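Local coordinates for protein HTH-type transcriptional regulator GadX (Escherichia coli, PDB 3MKL) that binds DNA sequence-specifically, forms homodimers, activates about fifteen acid-resistance genes such as gadA, gadB and gadC, and can repress gadW, at residues Arg62-Ile67 / Thr102-Arg107; Trp24-Ile29 / Thr49-Leu54; Val92-Asn95 / Met99-Thr102; Cys13-Asn18 / Ala30-Met35. All blocks are in the same frame, centred on the assembly; numbering follows the deposited sequence. Where two conformers were deposited one is given.

Contact 1: Arg62-Ile67 / Thr102-Arg107; sequences RALQLI and TEYQER
Leu64 meets the outer end of the Tyr104 ring, the two side chains crossing at about a right angle. Its CG lies 3.7 Å from Tyr104 OH. Its CD1 sits over one face of the ring in a CH-pi contact, 4.3 Å from the centroid of Tyr104, and is displaced toward the rim. Leu64 starts off beside the contact, and its branched end makes the approach. The same leucine also packs on Phe93 and Tyr97 of helix 86-97. One turn on, the CA-CB direction of Ile67 faces the other helix. Its CG2 reaches the CD2 and CE2 side of the tyrosine, 3.6 Å from Tyr104 CD2, and comes at the ring obliquely.

The two segments belong to helix 51-67, the long helix that joins the two halves of this AraC/XylS-type DNA-binding domain, and to helix 101-107, the last helix modelled. Their short axes pass 10.5 Å apart at a crossing angle of -52°. Tyr104 enters the gap because its CG is anti to the backbone N (chi1 -168°), and helix 86-97 adds Phe93 to its surroundings.

The other branch of Ile67 turns to Gln105. Ile67 CG1 is 3.8 Å from Gln105 CG. The aliphatic part of the glutamine makes the closest touch, with Gln105 CG 3.2 Å from Ile67 O. The carboxamide follows, its Gln105 NE2 3.5 Å from Ile67 O. Ile74 of helix 74-80 packs against both Ile67 and Gln105.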
loop_
_atom_site.group_PDB
_atom_site.type_symbol
_atom_site.label_atom_id
_atom_site.label_comp_id
_atom_site.label_asym_id
_atom_site.label_seq_id
_atom_site.Cartn_x
_atom_site.Cartn_y
_atom_site.Cartn_z
ATOM N N ARG A 62 -0.001 2.491 -6.181
ATOM C CA ARG A 62 -1.243 2.288 -6.931
ATOM C C ARG A 62 -2.002 3.597 -7.088
ATOM O O ARG A 62 -2.617 3.844 -8.133
ATOM C CB ARG A 62 -2.126 1.238 -6.256
ATOM C CG ARG A 62 -3.354 0.822 -7.065
ATOM C CD ARG A 62 -2.981 0.081 -8.357
ATOM N NE ARG A 62 -1.969 -0.955 -8.128
ATOM C CZ ARG A 62 -2.212 -2.267 -8.084
ATOM N NH1 ARG A 62 -3.442 -2.732 -8.266
ATOM N NH2 ARG A 62 -1.217 -3.115 -7.865
ATOM N N ALA A 63 -1.949 4.435 -6.049
ATOM C CA ALA A 63 -2.603 5.742 -6.062
ATOM C C ALA A 63 -2.140 6.617 -7.223
ATOM O O ALA A 63 -2.943 7.360 -7.773
ATOM C CB ALA A 63 -2.418 6.459 -4.743
ATOM N N LEU A 64 -0.859 6.533 -7.584
ATOM C CA LEU A 64 -0.328 7.272 -8.747
ATOM C C LEU A 64 -0.992 6.885 -10.060
ATOM O O LEU A 64 -1.205 7.736 -10.916
ATOM C CB LEU A 64 1.192 7.102 -8.882
ATOM C CG LEU A 64 1.980 8.371 -8.566
ATOM C CD1 LEU A 64 1.471 9.014 -7.287
ATOM C CD2 LEU A 64 3.478 8.099 -8.511
ATOM N N GLN A 65 -1.327 5.603 -10.200
ATOM C CA GLN A 65 -1.935 5.075 -11.424
ATOM C C GLN A 65 -3.394 5.499 -11.586
ATOM O O GLN A 65 -3.870 5.652 -12.705
ATOM C CB GLN A 65 -1.835 3.544 -11.448
ATOM C CG GLN A 65 -0.424 3.008 -11.266
ATOM C CD GLN A 65 -0.316 1.512 -11.489
ATOM O OE1 GLN A 65 -1.181 0.728 -11.069
ATOM N NE2 GLN A 65 0.764 1.103 -12.145
ATOM N N LEU A 66 -4.102 5.690 -10.475
ATOM C CA LEU A 66 -5.546 5.950 -10.521
ATOM C C LEU A 66 -5.897 7.441 -10.525
ATOM O O LEU A 66 -6.924 7.870 -11.067
ATOM C CB LEU A 66 -6.255 5.244 -9.357
ATOM C CG LEU A 66 -5.965 3.763 -9.065
ATOM C CD1 LEU A 66 -6.737 3.317 -7.858
ATOM C CD2 LEU A 66 -6.277 2.869 -10.274
ATOM N N ILE A 67 -5.026 8.231 -9.920
ATOM C CA ILE A 67 -5.282 9.644 -9.757
ATOM C C ILE A 67 -5.361 10.375 -11.108
ATOM O O ILE A 67 -6.019 11.411 -11.204
ATOM C CB ILE A 67 -4.243 10.267 -8.787
ATOM C CG1 ILE A 67 -4.777 11.532 -8.143
ATOM C CG2 ILE A 67 -2.863 10.394 -9.440
ATOM C CD1 ILE A 67 -4.521 11.518 -6.672
ATOM N N THR A 102 -4.941 16.077 -4.595
ATOM C CA THR A 102 -5.532 17.097 -5.441
ATOM C C THR A 102 -4.463 17.887 -6.146
ATOM O O THR A 102 -4.602 18.167 -7.335
ATOM C CB THR A 102 -6.451 18.078 -4.656
ATOM O OG1 THR A 102 -7.595 17.372 -4.187
ATOM C CG2 THR A 102 -6.933 19.211 -5.550
ATOM N N GLU A 103 -3.408 18.260 -5.417
ATOM C CA GLU A 103 -2.290 18.958 -6.048
ATOM C C GLU A 103 -1.760 18.097 -7.176
ATOM O O GLU A 103 -1.728 18.537 -8.312
ATOM C CB GLU A 103 -1.184 19.292 -5.049
ATOM C CG GLU A 103 -1.553 20.381 -4.053
ATOM C CD GLU A 103 -0.544 20.511 -2.922
ATOM O OE1 GLU A 103 -0.847 20.037 -1.800
ATOM O OE2 GLU A 103 0.550 21.081 -3.157
ATOM N N TYR A 104 -1.400 16.851 -6.869
ATOM C CA TYR A 104 -0.850 15.935 -7.882
ATOM C C TYR A 104 -1.708 15.804 -9.146
ATOM O O TYR A 104 -1.187 15.780 -10.266
ATOM C CB TYR A 104 -0.594 14.541 -7.300
ATOM C CG TYR A 104 0.230 13.666 -8.231
ATOM C CD1 TYR A 104 1.624 13.573 -8.092
ATOM C CD2 TYR A 104 -0.376 12.947 -9.261
ATOM C CE1 TYR A 104 2.380 12.782 -8.949
ATOM C CE2 TYR A 104 0.371 12.161 -10.121
ATOM C CZ TYR A 104 1.744 12.085 -9.962
ATOM O OH TYR A 104 2.476 11.292 -10.821
ATOM N N GLN A 105 -3.017 15.684 -8.931
ATOM C CA GLN A 105 -4.011 15.509 -9.980
ATOM C C GLN A 105 -4.040 16.727 -10.909
ATOM O O GLN A 105 -4.387 16.601 -12.086
ATOM C CB GLN A 105 -5.381 15.311 -9.332
ATOM C CG GLN A 105 -6.331 14.403 -10.072
ATOM C CD GLN A 105 -7.749 14.463 -9.509
ATOM O OE1 GLN A 105 -8.259 15.545 -9.199
ATOM N NE2 GLN A 105 -8.397 13.300 -9.387
ATOM N N GLU A 106 -3.659 17.887 -10.369
ATOM C CA GLU A 106 -3.655 19.156 -11.104
ATOM C C GLU A 106 -2.347 19.440 -11.855
ATOM O O GLU A 106 -2.354 20.194 -12.827
ATOM C CB GLU A 106 -4.031 20.327 -10.184
ATOM C CG GLU A 106 -5.516 20.337 -9.772
ATOM C CD GLU A 106 -5.847 21.310 -8.632
ATOM O OE1 GLU A 106 -4.936 21.679 -7.850
ATOM O OE2 GLU A 106 -7.033 21.697 -8.514
ATOM N N ARG A 107 -1.230 18.851 -11.428
ATOM C CA ARG A 107 0.013 18.979 -12.209
ATOM C C ARG A 107 -0.105 18.161 -13.496
ATOM O O ARG A 107 0.093 18.686 -14.595
ATOM C CB ARG A 107 1.253 18.516 -11.429
ATOM C CG ARG A 107 1.367 18.996 -9.987
ATOM C CD ARG A 107 1.791 20.455 -9.888
ATOM N NE ARG A 107 1.406 21.025 -8.597
ATOM C CZ ARG A 107 0.253 21.652 -8.360
ATOM N NH1 ARG A 107 -0.647 21.811 -9.330
ATOM N NH2 ARG A 107 -0.000 22.126 -7.146
#

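Contact 2: Trp24-Ile29 / Thr49-Leu54; sequences WTLARI and TSYSQL
Tyr51 lies against the start of helix 26-32, and its ring carries nearly all of the contact. The tight part is on one ring face. Leu26 N stands 3.6 Å above the ring plane of Tyr51, over its centre. Thr25 C lies over the same face, nearer the rim. Thr25 CA is 3.7 Å from Tyr51 CE1. Over the same side, toward the rim, Leu26 CB packs 3.7 Å from Tyr51 CD2. Trp24 adds its carbonyl at a slant, with Trp24 O 3.5 Å from Tyr51 CE1, while its indole heads elsewhere and gives NE1 to Asn19 O. Ile29 CD1 comes obliquely to the root of the tyrosine, 3.9 Å from Tyr51 CB. A chi1 of 90° swings the ring flat across the backbone of residues 25 and 26.

The other side is looser. On the opposite ring face, Ser52 CB of the tyrosine's own helix is 4.2 Å above the plane of Tyr51, and Ser52 itself is exposed.

Both helices begin here with a side-chain N-cap. Thr25 OG1 accepts from Arg28 N at 3.3 Å, and Ser50 OG takes a weak bond from Gln53 N. Leu26 and Ile29 also pack on Leu40 of helix 37-46. The tyrosine thus joins the long helix 51-67 to the first helix of the predicted N-terminal helix-turn-helix motif of an AraC-family domain.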
loop_
_atom_site.group_PDB
_atom_site.type_symbol
_atom_site.label_atom_id
_atom_site.label_comp_id
_atom_site.label_asym_id
_atom_site.label_seq_id
_atom_site.Cartn_x
_atom_site.Cartn_y
_atom_site.Cartn_z
ATOM N N TRP A 24 -5.166 -6.316 4.531
ATOM C CA TRP A 24 -3.995 -7.160 4.790
ATOM C C TRP A 24 -3.530 -7.033 6.237
ATOM O O TRP A 24 -3.444 -5.933 6.776
ATOM C CB TRP A 24 -2.872 -6.828 3.824
ATOM C CG TRP A 24 -3.130 -7.307 2.429
ATOM C CD1 TRP A 24 -3.332 -6.532 1.312
ATOM C CD2 TRP A 24 -3.192 -8.678 1.982
ATOM N NE1 TRP A 24 -3.530 -7.339 0.199
ATOM C CE2 TRP A 24 -3.446 -8.653 0.583
ATOM C CE3 TRP A 24 -3.074 -9.921 2.633
ATOM C CZ2 TRP A 24 -3.573 -9.823 -0.180
ATOM C CZ3 TRP A 24 -3.193 -11.088 1.878
ATOM C CH2 TRP A 24 -3.444 -11.029 0.478
ATOM N N THR A 25 -3.277 -8.166 6.874
ATOM C CA THR A 25 -2.669 -8.179 8.192
ATOM C C THR A 25 -1.432 -9.061 8.074
ATOM O O THR A 25 -1.223 -9.702 7.035
ATOM C CB THR A 25 -3.589 -8.800 9.245
ATOM O OG1 THR A 25 -3.707 -10.203 8.986
ATOM C CG2 THR A 25 -5.023 -8.142 9.251
ATOM N N LEU A 26 -0.635 -9.115 9.143
ATOM C CA LEU A 26 0.605 -9.902 9.158
ATOM C C LEU A 26 0.300 -11.385 8.930
ATOM O O LEU A 26 0.916 -12.020 8.077
ATOM C CB LEU A 26 1.342 -9.722 10.484
ATOM C CG LEU A 26 2.569 -10.590 10.743
ATOM C CD1 LEU A 26 3.783 -10.124 9.849
ATOM C CD2 LEU A 26 2.918 -10.630 12.275
ATOM N N ALA A 27 -0.648 -11.907 9.705
ATOM C CA ALA A 27 -1.111 -13.283 9.602
ATOM C C ALA A 27 -1.641 -13.671 8.214
ATOM O O ALA A 27 -1.420 -14.788 7.763
ATOM C CB ALA A 27 -2.165 -13.561 10.668
ATOM N N ARG A 28 -2.341 -12.777 7.533
ATOM C CA ARG A 28 -2.952 -13.155 6.241
ATOM C C ARG A 28 -1.936 -13.210 5.120
ATOM O O ARG A 28 -1.987 -14.107 4.277
ATOM C CB ARG A 28 -4.107 -12.238 5.873
ATOM C CG ARG A 28 -5.276 -12.367 6.823
ATOM C CD ARG A 28 -6.134 -11.143 6.785
ATOM N NE ARG A 28 -7.449 -11.443 7.336
ATOM C CZ ARG A 28 -8.370 -10.533 7.647
ATOM N NH1 ARG A 28 -8.126 -9.237 7.484
ATOM N NH2 ARG A 28 -9.546 -10.920 8.115
ATOM N N ILE A 29 -1.014 -12.250 5.117
ATOM C CA ILE A 29 0.154 -12.300 4.230
ATOM C C ILE A 29 0.951 -13.575 4.530
ATOM O O ILE A 29 1.271 -14.328 3.632
ATOM C CB ILE A 29 1.058 -11.055 4.378
ATOM C CG1 ILE A 29 0.365 -9.783 3.878
ATOM C CG2 ILE A 29 2.354 -11.224 3.566
ATOM C CD1 ILE A 29 1.032 -8.492 4.480
ATOM N N THR A 49 11.905 -3.226 7.694
ATOM C CA THR A 49 10.562 -2.827 7.294
ATOM C C THR A 49 9.508 -3.632 8.072
ATOM O O THR A 49 9.844 -4.531 8.852
ATOM C CB THR A 49 10.337 -2.961 5.733
ATOM O OG1 THR A 49 9.199 -2.169 5.330
ATOM C CG2 THR A 49 10.140 -4.442 5.294
ATOM N N SER A 50 8.241 -3.315 7.862
ATOM C CA SER A 50 7.173 -4.135 8.422
ATOM C C SER A 50 6.157 -4.371 7.333
ATOM O O SER A 50 6.269 -3.780 6.236
ATOM C CB SER A 50 6.517 -3.443 9.602
ATOM O OG SER A 50 6.028 -2.187 9.195
ATOM N N TYR A 51 5.184 -5.232 7.615
ATOM C CA TYR A 51 4.138 -5.498 6.650
ATOM C C TYR A 51 3.371 -4.197 6.399
ATOM O O TYR A 51 3.028 -3.888 5.253
ATOM C CB TYR A 51 3.236 -6.663 7.100
ATOM C CG TYR A 51 2.051 -6.240 7.927
ATOM C CD1 TYR A 51 0.876 -5.796 7.310
ATOM C CD2 TYR A 51 2.105 -6.254 9.319
ATOM C CE1 TYR A 51 -0.232 -5.378 8.066
ATOM C CE2 TYR A 51 1.001 -5.846 10.090
ATOM C CZ TYR A 51 -0.164 -5.417 9.448
ATOM O OH TYR A 51 -1.258 -5.012 10.168
ATOM N N SER A 52 3.169 -3.401 7.453
ATOM C CA SER A 52 2.351 -2.192 7.333
ATOM C C SER A 52 3.037 -1.100 6.519
ATOM O O SER A 52 2.374 -0.346 5.820
ATOM C CB SER A 52 1.879 -1.670 8.690
ATOM O OG SER A 52 2.960 -1.536 9.592
ATOM N N GLN A 53 4.362 -1.031 6.581
ATOM C CA GLN A 53 5.092 -0.070 5.776
ATOM C C GLN A 53 4.983 -0.464 4.331
ATOM O O GLN A 53 4.749 0.384 3.470
ATOM C CB GLN A 53 6.551 0.061 6.223
ATOM C CG GLN A 53 6.667 0.986 7.430
ATOM C CD GLN A 53 8.056 1.070 8.021
ATOM O OE1 GLN A 53 8.900 0.201 7.792
ATOM N NE2 GLN A 53 8.297 2.125 8.816
ATOM N N LEU A 54 5.131 -1.757 4.075
ATOM C CA LEU A 54 5.053 -2.275 2.716
ATOM C C LEU A 54 3.655 -2.075 2.142
ATOM O O LEU A 54 3.514 -1.693 0.992
ATOM C CB LEU A 54 5.481 -3.739 2.677
ATOM C CG LEU A 54 6.976 -3.959 2.972
ATOM C CD1 LEU A 54 7.299 -5.434 2.952
ATOM C CD2 LEU A 54 7.895 -3.180 1.989
#

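Contact 3: Val92-Asn95 / Met99-Thr102; sequences VFRN and MTPT
Phe93 and Arg94 lie against Met99 to Pro101, where the chain turns out of the predicted C-terminal helix-turn-helix motif of this AraC-family domain and starts helix 101-107. The apolar part is Phe93 on Pro101. Pro101 CA lies over one ring face in a CH-pi contact, 4.0 Å from the centroid of Phe93 and 25° off the normal. The proline ring slides past in the opposite direction, with Pro101 CD 3.5 Å from Phe93 CD2. Phe93 gets there with CG anti to its own N (chi1 -174°). Met60 of helix 51-67 also packs on this phenylalanine.

The carbon-to-oxygen contacts centre on one carbonyl. Met99 O lies at the ring edge, in plane, 3.1 Å from Phe93 CD2. The same oxygen receives a CA-H...O contact from Arg94 CA at 3.2 Å. Met99, deposited as selenomethionine, sends its side chain elsewhere, to Tyr104 and Arg107.

Thr100 is the N-cap of helix 101-107. Its side chain caps a backbone N of the first turn, and Thr100 N donates to Glu103 OE1, a capping box. The Thr100 methyl runs alongside the arginine chain, which bends at chi3. Thr100 CG2 ends at the guanidinium edge, 3.4 Å from Arg94 NH1.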
loop_
_atom_site.group_PDB
_atom_site.type_symbol
_atom_site.label_atom_id
_atom_site.label_comp_id
_atom_site.label_asym_id
_atom_site.label_seq_id
_atom_site.Cartn_x
_atom_site.Cartn_y
_atom_site.Cartn_z
ATOM N N VAL A 92 -1.490 10.435 4.224
ATOM C CA VAL A 92 -0.421 9.496 3.938
ATOM C C VAL A 92 0.177 9.771 2.551
ATOM O O VAL A 92 1.389 9.578 2.341
ATOM C CB VAL A 92 -0.940 8.055 4.044
ATOM C CG1 VAL A 92 0.113 7.083 3.619
ATOM C CG2 VAL A 92 -1.303 7.766 5.494
ATOM N N PHE A 93 -0.672 10.226 1.622
ATOM C CA PHE A 93 -0.194 10.626 0.275
ATOM C C PHE A 93 0.687 11.867 0.344
ATOM O O PHE A 93 1.782 11.882 -0.201
ATOM C CB PHE A 93 -1.372 10.849 -0.658
ATOM C CG PHE A 93 -0.997 11.127 -2.100
ATOM C CD1 PHE A 93 -1.127 10.133 -3.068
ATOM C CD2 PHE A 93 -0.586 12.390 -2.496
ATOM C CE1 PHE A 93 -0.838 10.391 -4.405
ATOM C CE2 PHE A 93 -0.291 12.675 -3.837
ATOM C CZ PHE A 93 -0.418 11.666 -4.800
ATOM N N ARG A 94 0.224 12.885 1.062
ATOM C CA ARG A 94 1.040 14.079 1.263
ATOM C C ARG A 94 2.399 13.780 1.921
ATOM O O ARG A 94 3.396 14.374 1.534
ATOM C CB ARG A 94 0.275 15.177 2.000
ATOM C CG ARG A 94 1.101 16.438 2.160
ATOM C CD ARG A 94 0.281 17.685 2.487
ATOM N NE ARG A 94 -0.217 17.633 3.853
ATOM C CZ ARG A 94 -1.494 17.457 4.182
ATOM N NH1 ARG A 94 -2.440 17.347 3.250
ATOM N NH2 ARG A 94 -1.832 17.404 5.455
ATOM N N ASN A 95 2.434 12.870 2.904
ATOM C CA ASN A 95 3.686 12.451 3.522
ATOM C C ASN A 95 4.599 11.779 2.514
ATOM O O ASN A 95 5.789 12.045 2.481
ATOM C CB ASN A 95 3.450 11.485 4.691
ATOM C CG ASN A 95 3.253 12.189 6.006
ATOM O OD1 ASN A 95 3.281 13.422 6.082
ATOM N ND2 ASN A 95 3.076 11.408 7.071
HETATM N N MSE A 99 2.846 16.421 -1.456
HETATM C CA MSE A 99 1.699 17.198 -1.909
HETATM C C MSE A 99 0.427 16.379 -1.736
HETATM O O MSE A 99 0.486 15.158 -1.652
HETATM C CB MSE A 99 1.872 17.602 -3.385
HETATM C CG MSE A 99 2.233 16.433 -4.289
HETATM SE SE MSE A 99 2.352 16.881 -6.185
HETATM C CE MSE A 99 3.098 18.695 -6.058
ATOM N N THR A 100 -0.713 17.056 -1.678
ATOM C CA THR A 100 -2.013 16.394 -1.595
ATOM C C THR A 100 -2.365 15.669 -2.915
ATOM O O THR A 100 -1.866 16.042 -3.983
ATOM C CB THR A 100 -3.154 17.406 -1.266
ATOM O OG1 THR A 100 -3.308 18.322 -2.357
ATOM C CG2 THR A 100 -2.865 18.190 0.005
ATOM N N PRO A 101 -3.238 14.636 -2.845
ATOM C CA PRO A 101 -3.706 14.025 -4.094
ATOM C C PRO A 101 -4.253 15.044 -5.093
ATOM O O PRO A 101 -4.036 14.884 -6.291
ATOM C CB PRO A 101 -4.807 13.078 -3.629
ATOM C CG PRO A 101 -4.409 12.708 -2.233
ATOM C CD PRO A 101 -3.671 13.865 -1.655
ATOM N N THR A 102 -4.941 16.077 -4.595
ATOM C CA THR A 102 -5.532 17.097 -5.441
ATOM C C THR A 102 -4.463 17.887 -6.146
ATOM O O THR A 102 -4.602 18.167 -7.335
ATOM C CB THR A 102 -6.451 18.078 -4.656
ATOM O OG1 THR A 102 -7.595 17.372 -4.187
ATOM C CG2 THR A 102 -6.933 19.211 -5.550
#

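Contact 4: Cys13-Asn18 / Ala30-Met35; sequences CTVINN and ASELLM
Val15 projects from helix 8-17 toward the end of helix 26-32, the first helix of the predicted N-terminal helix-turn-helix motif in this AraC-family domain. From CB its two methyls part to different partners. CG1 stands anti to the backbone N (chi1 173°) and goes to Glu32. There it meets both the aliphatic chain and the carboxylate. Val15 CG1 is 4.0 Å from Glu32 CG and 3.6 Å from Glu32 OE2. The two side chains run past each other in opposite directions. CG2, on the other branch, goes to Leu33. It touches one methyl, with Val15 CG2 3.6 Å from Leu33 CD2, and the two side chains cross at a slant. Leu33 leaves its backbone to one side of Val15, and its far end does the reaching. Trp24 also packs on Val15 and on Glu32.

Leu33 and Leu34 lie where the helix stops. Leu34 has a positive phi of 53° and closes a Schellman motif. Met35 N bonds back to Ala30 O, and Leu34 N to Ser31 O. Within this turn Leu33 packs on Val12 of helix 8-17 and Leu40 of helix 37-46.

Glu32 is exposed, and its chain bends at chi2, which brings OE2 back beside the CG1 methyl of Val15. One water joins the two helices on this side. It donates to Val15 O at 3.1 Å and to Glu32 OE2 at 2.7 Å.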
loop_
_atom_site.group_PDB
_atom_site.type_symbol
_atom_site.label_atom_id
_atom_site.label_comp_id
_atom_site.label_asym_id
_atom_site.label_seq_id
_atom_site.Cartn_x
_atom_site.Cartn_y
_atom_site.Cartn_z
ATOM N N CYS A 13 5.213 -7.660 -1.104
ATOM C CA CYS A 13 4.637 -6.723 -2.085
ATOM C C CYS A 13 3.919 -7.458 -3.217
ATOM O O CYS A 13 2.896 -6.989 -3.699
ATOM C CB CYS A 13 5.700 -5.771 -2.638
ATOM S SG CYS A 13 6.290 -4.602 -1.378
ATOM N N THR A 14 4.426 -8.626 -3.620
ATOM C CA THR A 14 3.731 -9.421 -4.649
ATOM C C THR A 14 2.368 -9.952 -4.159
ATOM O O THR A 14 1.397 -9.979 -4.911
ATOM C CB THR A 14 4.598 -10.586 -5.202
ATOM O OG1 THR A 14 5.862 -10.073 -5.655
ATOM C CG2 THR A 14 3.864 -11.287 -6.395
ATOM N N VAL A 15 2.310 -10.382 -2.901
ATOM C CA VAL A 15 1.057 -10.808 -2.315
ATOM C C VAL A 15 0.084 -9.625 -2.284
ATOM O O VAL A 15 -1.026 -9.716 -2.785
ATOM C CB VAL A 15 1.294 -11.329 -0.883
ATOM C CG1 VAL A 15 -0.033 -11.628 -0.184
ATOM C CG2 VAL A 15 2.230 -12.524 -0.921
ATOM N N ILE A 16 0.535 -8.510 -1.709
ATOM C CA ILE A 16 -0.280 -7.305 -1.548
ATOM C C ILE A 16 -0.801 -6.754 -2.885
ATOM O O ILE A 16 -1.975 -6.428 -2.995
ATOM C CB ILE A 16 0.493 -6.189 -0.811
ATOM C CG1 ILE A 16 0.917 -6.662 0.590
ATOM C CG2 ILE A 16 -0.359 -4.909 -0.766
ATOM C CD1 ILE A 16 1.765 -5.647 1.374
ATOM N N ASN A 17 0.067 -6.670 -3.891
ATOM C CA ASN A 17 -0.331 -6.129 -5.207
ATOM C C ASN A 17 -1.308 -6.984 -6.005
ATOM O O ASN A 17 -1.880 -6.511 -6.999
ATOM C CB ASN A 17 0.888 -5.774 -6.059
ATOM C CG ASN A 17 1.543 -4.496 -5.603
ATOM O OD1 ASN A 17 0.854 -3.570 -5.154
ATOM N ND2 ASN A 17 2.886 -4.436 -5.686
ATOM N N ASN A 18 -1.504 -8.229 -5.577
ATOM C CA ASN A 18 -2.509 -9.094 -6.172
ATOM C C ASN A 18 -3.928 -8.647 -5.827
ATOM O O ASN A 18 -4.864 -8.933 -6.569
ATOM C CB ASN A 18 -2.291 -10.546 -5.741
ATOM C CG ASN A 18 -1.238 -11.272 -6.597
ATOM O OD1 ASN A 18 -0.564 -10.664 -7.440
ATOM N ND2 ASN A 18 -1.091 -12.580 -6.367
ATOM N N ALA A 30 1.238 -13.832 5.806
ATOM C CA ALA A 30 2.020 -15.003 6.218
ATOM C C ALA A 30 1.374 -16.309 5.792
ATOM O O ALA A 30 2.070 -17.235 5.375
ATOM C CB ALA A 30 2.236 -15.009 7.726
ATOM N N SER A 31 0.051 -16.404 5.894
ATOM C CA SER A 31 -0.609 -17.631 5.463
ATOM C C SER A 31 -0.453 -17.899 3.960
ATOM O O SER A 31 -0.174 -19.033 3.554
ATOM C CB SER A 31 -2.077 -17.663 5.906
ATOM O OG SER A 31 -2.730 -16.508 5.446
ATOM N N GLU A 32 -0.625 -16.859 3.150
ATOM C CA GLU A 32 -0.301 -16.890 1.709
ATOM C C GLU A 32 1.133 -17.372 1.386
ATOM O O GLU A 32 1.379 -17.989 0.346
ATOM C CB GLU A 32 -0.448 -15.468 1.127
ATOM C CG GLU A 32 -1.871 -15.008 0.897
ATOM C CD GLU A 32 -2.313 -15.256 -0.541
ATOM O OE1 GLU A 32 -2.948 -16.310 -0.814
ATOM O OE2 GLU A 32 -1.991 -14.409 -1.414
ATOM N N LEU A 33 2.074 -17.051 2.268
ATOM C CA LEU A 33 3.477 -17.343 2.024
ATOM C C LEU A 33 3.866 -18.678 2.647
ATOM O O LEU A 33 5.045 -19.085 2.588
ATOM C CB LEU A 33 4.342 -16.226 2.602
ATOM C CG LEU A 33 4.258 -14.879 1.856
ATOM C CD1 LEU A 33 5.318 -13.941 2.385
ATOM C CD2 LEU A 33 4.439 -15.042 0.331
ATOM N N LEU A 34 2.870 -19.351 3.236
ATOM C CA LEU A 34 3.092 -20.588 3.984
ATOM C C LEU A 34 4.192 -20.397 5.075
ATOM O O LEU A 34 5.169 -21.172 5.153
ATOM C CB LEU A 34 3.392 -21.745 3.006
ATOM C CG LEU A 34 2.353 -22.015 1.882
ATOM C CD1 LEU A 34 2.837 -23.087 0.886
ATOM C CD2 LEU A 34 0.961 -22.412 2.413
HETATM N N MSE A 35 4.040 -19.356 5.899
HETATM C CA MSE A 35 5.013 -19.048 6.969
HETATM C C MSE A 35 4.260 -18.709 8.218
HETATM O O MSE A 35 3.120 -18.247 8.118
HETATM C CB MSE A 35 5.858 -17.813 6.627
HETATM C CG MSE A 35 6.811 -17.958 5.474
HETATM SE SE MSE A 35 7.371 -16.145 4.937
HETATM C CE MSE A 35 8.349 -15.721 6.546
HETATM O O HOH W 1 -2.834 -12.199 -2.647
#

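Contacts 2 and 4 lie on one side of the chain's centre, contacts 1 and 3 on the other. Helix 51-67 runs between them, giving its start to contact 2 and its end to contact 1. Contacts 2 and 4 share helix 26-32 and touch where Trp24 CH2 meets Val15 CG1 at 3.5 Å. Contacts 1 and 3 share helix 101-107 and Thr102. All four are partly buried. Contacts 1 and 2, both on helix 51-67, have no exposed touching residue, and each is built round a tyrosine ring. Contacts 3 and 4 each have one, Arg94 and Glu32, so their apolar packing ends in a charged, more polar rim.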